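Local coordinates for cytochrome c-552/4 domain-containing protein (Ignicoccus hospitalis KIN4/I, PDB 4QO5) that is of unknown function but carries eight c-type hemes and a membrane anchor, consistent with a role in electron transfer, at residues Q426-T437 with W498-M508. Sequence-based numbering, arbitrary orientation.
Sequences QIEETNKATLKT and WYQLTKDIEHM
With its CG anti to the carbonyl carbon and the chain bent at chi2, Gln426 swings its amide up to the indole of Trp498, which leans over from the neighbouring helix, and OE1 meets the ring edge. The Trp498 NE1 proton goes to Gln426 OE1 at 2.9 Å, the oxygen in the ring plane; NE1 lies nearly on the extension of the Gln426 CD-OE1 bond, with the bond bent at hydrogen (N-H...O 149°). Amide and indole planes are turned 68° apart. The other end of that amide is tied down too: Gln426 NE2 donates to Glu429 OE1 (3.0 Å), arriving from above the carboxylate plane, while Glu429 OE2 bonds to Thr161 of the second subunit. Glu429 CB meets the benzene edge of the indole, 3.9 Å from Trp498 CZ2. With only a methyl group at Trp498, as in an alanine here, Gln426 OE1 would probably lose its indole donor and a gap would be likely to open beside Glu429 and Thr430. The two helices, 413-447 and 498-520, run nearly parallel here, their axes crossing at 17° and 10.4 Å apart, and helix 464-485 also packs against both in this C-terminal helical bundle. Small Ala433 lets Leu501 close in, its CB 3.6 Å from Leu501 CD2. One turn on, Ile505 is met on two branches: its CG2 touches Lys436 CE and its CG1 lies 3.6 Å from Thr437 CG2. The lysine ammonium itself reaches on to Thr150 O of the second subunit, and Thr437 OG1 pairs with Ser472. Met508 SD lies 3.9 Å from Thr437 CB, and the bend at chi3 carries CE to Thr437 O.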
ATOM      1  N   GLN A 426      -3.593 -25.375   1.571  1.00 20.93           N
ATOM      2  CA  GLN A 426      -3.950 -24.254   0.697  1.00 21.74           C
ATOM      3  C   GLN A 426      -3.504 -24.449  -0.744  1.00 24.16           C
ATOM      4  O   GLN A 426      -4.185 -24.009  -1.674  1.00 25.02           O
ATOM      5  CB  GLN A 426      -3.442 -22.930   1.273  1.00 22.09           C
ATOM      6  CG  GLN A 426      -4.132 -22.621   2.583  1.00 21.82           C
ATOM      7  CD  GLN A 426      -5.640 -22.747   2.463  1.00 27.27           C
ATOM      8  OE1 GLN A 426      -6.303 -21.882   1.879  1.00 24.84           O
ATOM      9  NE2 GLN A 426      -6.191 -23.837   2.999  1.00 21.25           N
ATOM     10  N   ILE A 427      -2.381 -25.144  -0.918  1.00 24.52           N
ATOM     11  CA  ILE A 427      -1.906 -25.539  -2.244  1.00 20.27           C
ATOM     12  C   ILE A 427      -2.945 -26.463  -2.865  1.00 24.50           C
ATOM     13  O   ILE A 427      -3.342 -26.277  -4.011  1.00 22.29           O
ATOM     14  CB  ILE A 427      -0.522 -26.228  -2.158  1.00 22.21           C
ATOM     15  CG1 ILE A 427       0.557 -25.174  -1.876  1.00 25.51           C
ATOM     16  CG2 ILE A 427      -0.194 -27.019  -3.445  1.00 23.26           C
ATOM     17  CD1 ILE A 427       1.859 -25.749  -1.364  1.00 26.75           C
ATOM     18  N   GLU A 428      -3.409 -27.440  -2.086  1.00 23.56           N
ATOM     19  CA  GLU A 428      -4.428 -28.378  -2.546  1.00 23.09           C
ATOM     20  C   GLU A 428      -5.736 -27.673  -2.900  1.00 24.82           C
ATOM     21  O   GLU A 428      -6.333 -27.936  -3.943  1.00 26.48           O
ATOM     22  CB  GLU A 428      -4.709 -29.437  -1.473  1.00 26.97           C
ATOM     23  CG  GLU A 428      -5.964 -30.249  -1.775  1.00 43.88           C
ATOM     24  CD  GLU A 428      -6.605 -30.842  -0.534  1.00 62.27           C
ATOM     25  OE1 GLU A 428      -5.899 -31.552   0.215  1.00 68.53           O
ATOM     26  OE2 GLU A 428      -7.812 -30.591  -0.306  1.00 65.23           O
ATOM     27  N   GLU A 429      -6.199 -26.800  -2.013  1.00 23.84           N
ATOM     28  CA  GLU A 429      -7.476 -26.121  -2.231  1.00 21.83           C
ATOM     29  C   GLU A 429      -7.417 -25.105  -3.373  1.00 21.80           C
ATOM     30  O   GLU A 429      -8.310 -25.063  -4.220  1.00 22.70           O
ATOM     31  CB  GLU A 429      -7.994 -25.506  -0.928  1.00 22.31           C
ATOM     32  CG  GLU A 429      -8.390 -26.613   0.049  1.00 23.26           C
ATOM     33  CD  GLU A 429      -8.768 -26.123   1.430  1.00 31.72           C
ATOM     34  OE1 GLU A 429      -8.702 -24.897   1.678  1.00 28.68           O
ATOM     35  OE2 GLU A 429      -9.128 -26.982   2.272  1.00 31.35           O
ATOM     36  N   THR A 430      -6.361 -24.308  -3.427  1.00 20.78           N
ATOM     37  CA  THR A 430      -6.265 -23.344  -4.525  1.00 26.06           C
ATOM     38  C   THR A 430      -6.115 -24.045  -5.865  1.00 23.96           C
ATOM     39  O   THR A 430      -6.667 -23.586  -6.872  1.00 22.95           O
ATOM     40  CB  THR A 430      -5.127 -22.319  -4.342  1.00 23.05           C
ATOM     41  OG1 THR A 430      -3.894 -23.007  -4.115  1.00 24.09           O
ATOM     42  CG2 THR A 430      -5.443 -21.389  -3.164  1.00 20.70           C
ATOM     43  N   ASN A 431      -5.386 -25.165  -5.886  1.00 23.11           N
ATOM     44  CA  ASN A 431      -5.258 -25.906  -7.122  1.00 24.62           C
ATOM     45  C   ASN A 431      -6.622 -26.431  -7.590  1.00 26.25           C
ATOM     46  O   ASN A 431      -6.893 -26.450  -8.789  1.00 25.31           O
ATOM     47  CB  ASN A 431      -4.221 -27.046  -6.997  1.00 24.24           C
ATOM     48  CG  ASN A 431      -2.786 -26.568  -7.204  1.00 22.19           C
ATOM     49  OD1 ASN A 431      -2.538 -25.397  -7.513  1.00 24.74           O
ATOM     50  ND2 ASN A 431      -1.834 -27.487  -7.070  1.00 22.66           N
ATOM     51  N   LYS A 432      -7.483 -26.849  -6.657  1.00 22.58           N
ATOM     52  CA  LYS A 432      -8.812 -27.330  -7.056  1.00 23.52           C
ATOM     53  C   LYS A 432      -9.676 -26.177  -7.580  1.00 25.79           C
ATOM     54  O   LYS A 432     -10.464 -26.353  -8.510  1.00 26.43           O
ATOM     55  CB  LYS A 432      -9.532 -28.033  -5.890  1.00 24.92           C
ATOM     56  CG  LYS A 432      -8.970 -29.409  -5.527  1.00 37.63           C
ATOM     57  CD  LYS A 432      -9.271 -30.427  -6.617  1.00 43.18           C
ATOM     58  CE  LYS A 432      -8.948 -31.850  -6.161  1.00 53.10           C
ATOM     59  NZ  LYS A 432      -7.548 -31.969  -5.666  1.00 57.42           N
ATOM     60  N   ALA A 433      -9.548 -25.005  -6.967  1.00 25.09           N
ATOM     61  CA  ALA A 433     -10.302 -23.835  -7.429  1.00 24.46           C
ATOM     62  C   ALA A 433      -9.862 -23.451  -8.845  1.00 24.27           C
ATOM     63  O   ALA A 433     -10.683 -23.087  -9.684  1.00 25.11           O
ATOM     64  CB  ALA A 433     -10.126 -22.651  -6.472  1.00 25.11           C
ATOM     65  N   THR A 434      -8.562 -23.562  -9.102  1.00 22.22           N
ATOM     66  CA  THR A 434      -7.993 -23.281 -10.417  1.00 20.97           C
ATOM     67  C   THR A 434      -8.479 -24.295 -11.458  1.00 24.92           C
ATOM     68  O   THR A 434      -8.730 -23.948 -12.611  1.00 24.94           O
ATOM     69  CB  THR A 434      -6.464 -23.249 -10.339  1.00 26.60           C
ATOM     70  OG1 THR A 434      -6.072 -22.177  -9.475  1.00 25.88           O
ATOM     71  CG2 THR A 434      -5.831 -23.030 -11.723  1.00 25.99           C
ATOM     72  N   LEU A 435      -8.640 -25.547 -11.050  1.00 23.83           N
ATOM     73  CA  LEU A 435      -9.181 -26.545 -11.967  1.00 24.82           C
ATOM     74  C   LEU A 435     -10.622 -26.191 -12.318  1.00 26.54           C
ATOM     75  O   LEU A 435     -11.071 -26.390 -13.454  1.00 27.17           O
ATOM     76  CB  LEU A 435      -9.098 -27.956 -11.357  1.00 26.33           C
ATOM     77  CG  LEU A 435      -9.750 -29.084 -12.159  1.00 28.23           C
ATOM     78  CD1 LEU A 435      -9.149 -29.184 -13.562  1.00 29.52           C
ATOM     79  CD2 LEU A 435      -9.599 -30.421 -11.412  1.00 30.94           C
ATOM     80  N   LYS A 436     -11.355 -25.670 -11.337  1.00 28.07           N
ATOM     81  CA  LYS A 436     -12.749 -25.295 -11.549  1.00 24.50           C
ATOM     82  C   LYS A 436     -12.872 -24.154 -12.563  1.00 27.10           C
ATOM     83  O   LYS A 436     -13.695 -24.218 -13.476  1.00 23.61           O
ATOM     84  CB  LYS A 436     -13.414 -24.903 -10.225  1.00 26.72           C
ATOM     85  CG  LYS A 436     -14.925 -24.682 -10.339  1.00 33.92           C
ATOM     86  CD  LYS A 436     -15.539 -24.364  -8.986  1.00 37.13           C
ATOM     87  CE  LYS A 436     -17.037 -24.139  -9.094  1.00 40.03           C
ATOM     88  NZ  LYS A 436     -17.793 -25.405  -9.263  1.00 44.47           N
ATOM     89  N   THR A 437     -12.066 -23.107 -12.409  1.00 23.11           N
ATOM     90  CA  THR A 437     -12.135 -21.996 -13.355  1.00 28.12           C
ATOM     91  C   THR A 437     -11.655 -22.430 -14.734  1.00 26.54           C
ATOM     92  O   THR A 437     -12.126 -21.916 -15.753  1.00 27.28           O
ATOM     93  CB  THR A 437     -11.340 -20.757 -12.884  1.00 27.28           C
ATOM     94  OG1 THR A 437      -9.956 -21.094 -12.740  1.00 27.04           O
ATOM     95  CG2 THR A 437     -11.877 -20.247 -11.554  1.00 25.25           C
ATOM     96  N   TRP A 498      -9.262 -15.517  -0.818  1.00 22.86           N
ATOM     97  CA  TRP A 498     -10.387 -16.438  -0.978  1.00 20.09           C
ATOM     98  C   TRP A 498     -11.662 -15.774  -1.467  1.00 20.02           C
ATOM     99  O   TRP A 498     -12.375 -16.330  -2.303  1.00 22.29           O
ATOM    100  CB  TRP A 498     -10.666 -17.243   0.310  1.00 20.25           C
ATOM    101  CG  TRP A 498      -9.800 -18.461   0.384  1.00 18.91           C
ATOM    102  CD1 TRP A 498      -8.781 -18.698   1.264  1.00 18.69           C
ATOM    103  CD2 TRP A 498      -9.844 -19.588  -0.493  1.00 19.22           C
ATOM    104  NE1 TRP A 498      -8.203 -19.918   0.999  1.00 21.74           N
ATOM    105  CE2 TRP A 498      -8.832 -20.476  -0.084  1.00 20.82           C
ATOM    106  CE3 TRP A 498     -10.639 -19.930  -1.594  1.00 26.62           C
ATOM    107  CZ2 TRP A 498      -8.587 -21.689  -0.738  1.00 27.73           C
ATOM    108  CZ3 TRP A 498     -10.396 -21.143  -2.238  1.00 26.89           C
ATOM    109  CH2 TRP A 498      -9.383 -22.003  -1.806  1.00 26.59           C
ATOM    110  N   TYR A 499     -11.960 -14.590  -0.940  1.00 21.54           N
ATOM    111  CA  TYR A 499     -13.171 -13.901  -1.340  1.00 25.41           C
ATOM    112  C   TYR A 499     -13.114 -13.591  -2.835  1.00 23.38           C
ATOM    113  O   TYR A 499     -14.090 -13.796  -3.562  1.00 22.11           O
ATOM    114  CB  TYR A 499     -13.399 -12.620  -0.516  1.00 21.94           C
ATOM    115  CG  TYR A 499     -14.516 -11.798  -1.106  1.00 25.35           C
ATOM    116  CD1 TYR A 499     -15.845 -12.039  -0.767  1.00 25.90           C
ATOM    117  CD2 TYR A 499     -14.241 -10.809  -2.043  1.00 24.95           C
ATOM    118  CE1 TYR A 499     -16.864 -11.306  -1.348  1.00 30.91           C
ATOM    119  CE2 TYR A 499     -15.241 -10.087  -2.625  1.00 26.88           C
ATOM    120  CZ  TYR A 499     -16.546 -10.328  -2.277  1.00 32.07           C
ATOM    121  OH  TYR A 499     -17.524  -9.576  -2.880  1.00 33.09           O
ATOM    122  N   GLN A 500     -11.964 -13.109  -3.294  1.00 21.23           N
ATOM    123  CA  GLN A 500     -11.827 -12.742  -4.704  1.00 22.59           C
ATOM    124  C   GLN A 500     -11.888 -13.970  -5.598  1.00 24.03           C
ATOM    125  O   GLN A 500     -12.477 -13.932  -6.688  1.00 23.90           O
ATOM    126  CB  GLN A 500     -10.537 -11.960  -4.951  1.00 25.74           C
ATOM    127  CG  GLN A 500     -10.484 -10.632  -4.206  1.00 22.01           C
ATOM    128  CD  GLN A 500     -11.472  -9.608  -4.754  1.00 25.80           C
ATOM    129  OE1 GLN A 500     -11.957  -9.733  -5.879  1.00 29.05           O
ATOM    130  NE2 GLN A 500     -11.791  -8.608  -3.946  1.00 25.90           N
ATOM    131  N   LEU A 501     -11.291 -15.065  -5.129  1.00 21.73           N
ATOM    132  CA  LEU A 501     -11.255 -16.291  -5.918  1.00 22.29           C
ATOM    133  C   LEU A 501     -12.674 -16.847  -6.085  1.00 29.66           C
ATOM    134  O   LEU A 501     -13.087 -17.190  -7.192  1.00 23.98           O
ATOM    135  CB  LEU A 501     -10.337 -17.326  -5.263  1.00 22.99           C
ATOM    136  CG  LEU A 501     -10.167 -18.692  -5.931  1.00 26.38           C
ATOM    137  CD1 LEU A 501      -9.931 -18.532  -7.417  1.00 25.52           C
ATOM    138  CD2 LEU A 501      -9.000 -19.445  -5.293  1.00 26.30           C
ATOM    139  N   THR A 502     -13.431 -16.925  -4.990  1.00 26.27           N
ATOM    140  CA  THR A 502     -14.794 -17.421  -5.094  1.00 21.61           C
ATOM    141  C   THR A 502     -15.694 -16.449  -5.873  1.00 24.45           C
ATOM    142  O   THR A 502     -16.618 -16.870  -6.577  1.00 28.23           O
ATOM    143  CB  THR A 502     -15.394 -17.758  -3.700  1.00 26.71           C
ATOM    144  OG1 THR A 502     -15.263 -16.622  -2.841  1.00 26.43           O
ATOM    145  CG2 THR A 502     -14.653 -18.962  -3.081  1.00 28.35           C
ATOM    146  N   LYS A 503     -15.430 -15.151  -5.752  1.00 23.44           N
ATOM    147  CA  LYS A 503     -16.132 -14.166  -6.574  1.00 27.08           C
ATOM    148  C   LYS A 503     -15.833 -14.381  -8.065  1.00 28.04           C
ATOM    149  O   LYS A 503     -16.731 -14.333  -8.916  1.00 25.27           O
ATOM    150  CB  LYS A 503     -15.733 -12.747  -6.163  1.00 24.14           C
ATOM    151  CG  LYS A 503     -16.421 -11.656  -6.960  1.00 26.38           C
ATOM    152  CD  LYS A 503     -15.964 -10.286  -6.488  1.00 29.99           C
ATOM    153  CE  LYS A 503     -16.329  -9.212  -7.491  1.00 36.77           C
ATOM    154  NZ  LYS A 503     -15.789  -7.881  -7.089  1.00 42.66           N
ATOM    155  N   ASP A 504     -14.567 -14.631  -8.375  1.00 23.81           N
ATOM    156  CA  ASP A 504     -14.160 -14.847  -9.761  1.00 24.06           C
ATOM    157  C   ASP A 504     -14.861 -16.063 -10.378  1.00 25.99           C
ATOM    158  O   ASP A 504     -15.355 -15.995 -11.502  1.00 29.28           O
ATOM    159  CB  ASP A 504     -12.648 -15.013  -9.837  1.00 24.17           C
ATOM    160  CG  ASP A 504     -12.109 -14.787 -11.232  1.00 34.05           C
ATOM    161  OD1 ASP A 504     -12.795 -14.133 -12.045  1.00 39.56           O
ATOM    162  OD2 ASP A 504     -10.992 -15.259 -11.508  1.00 30.40           O
ATOM    163  N   ILE A 505     -14.916 -17.167  -9.632  1.00 24.86           N
ATOM    164  CA  ILE A 505     -15.648 -18.352 -10.069  1.00 25.73           C
ATOM    165  C   ILE A 505     -17.086 -18.005 -10.419  1.00 27.14           C
ATOM    166  O   ILE A 505     -17.588 -18.359 -11.488  1.00 27.46           O
ATOM    167  CB  ILE A 505     -15.620 -19.462  -8.994  1.00 28.90           C
ATOM    168  CG1 ILE A 505     -14.194 -20.024  -8.863  1.00 29.77           C
ATOM    169  CG2 ILE A 505     -16.602 -20.574  -9.347  1.00 30.50           C
ATOM    170  CD1 ILE A 505     -13.996 -20.949  -7.659  1.00 30.51           C
ATOM    171  N   GLU A 506     -17.747 -17.280  -9.523  1.00 28.17           N
ATOM    172  CA  GLU A 506     -19.126 -16.886  -9.758  1.00 28.79           C
ATOM    173  C   GLU A 506     -19.250 -15.856 -10.873  1.00 24.94           C
ATOM    174  O   GLU A 506     -20.227 -15.847 -11.608  1.00 26.40           O
ATOM    175  CB  GLU A 506     -19.758 -16.370  -8.470  1.00 29.62           C
ATOM    176  CG  GLU A 506     -19.877 -17.443  -7.411  1.00 29.97           C
ATOM    177  CD  GLU A 506     -20.689 -18.638  -7.882  1.00 36.38           C
ATOM    178  OE1 GLU A 506     -21.643 -18.443  -8.673  1.00 38.10           O
ATOM    179  OE2 GLU A 506     -20.379 -19.775  -7.460  1.00 39.37           O
ATOM    180  N   HIS A 507     -18.253 -14.996 -11.006  1.00 26.60           N
ATOM    181  CA  HIS A 507     -18.260 -14.022 -12.097  1.00 29.10           C
ATOM    182  C   HIS A 507     -18.239 -14.748 -13.442  1.00 29.95           C
ATOM    183  O   HIS A 507     -19.057 -14.460 -14.326  1.00 29.35           O
ATOM    184  CB  HIS A 507     -17.143 -12.993 -11.905  1.00 24.14           C
ATOM    185  CG  HIS A 507     -17.146 -11.877 -12.906  1.00 28.31           C
ATOM    186  ND1 HIS A 507     -18.315 -11.350 -13.419  1.00 41.18           N
ATOM    187  CD2 HIS A 507     -16.165 -11.026 -13.279  1.00 34.62           C
ATOM    188  CE1 HIS A 507     -18.024 -10.323 -14.197  1.00 37.98           C
ATOM    189  NE2 HIS A 507     -16.734 -10.092 -14.118  1.00 34.58           N
ATOM    190  N   MET A 508     -17.360 -15.737 -13.576  1.00 24.90           N
ATOM    191  CA  MET A 508     -17.354 -16.557 -14.784  1.00 21.05           C
ATOM    192  C   MET A 508     -18.684 -17.276 -15.020  1.00 24.02           C
ATOM    193  O   MET A 508     -19.184 -17.312 -16.148  1.00 26.48           O
ATOM    194  CB  MET A 508     -16.193 -17.552 -14.759  1.00 26.58           C
ATOM    195  CG  MET A 508     -14.831 -16.882 -14.629  1.00 27.93           C
ATOM    196  SD  MET A 508     -13.509 -18.107 -14.704  1.00 29.10           S
ATOM    197  CE  MET A 508     -13.640 -18.662 -16.406  1.00 32.18           C
TER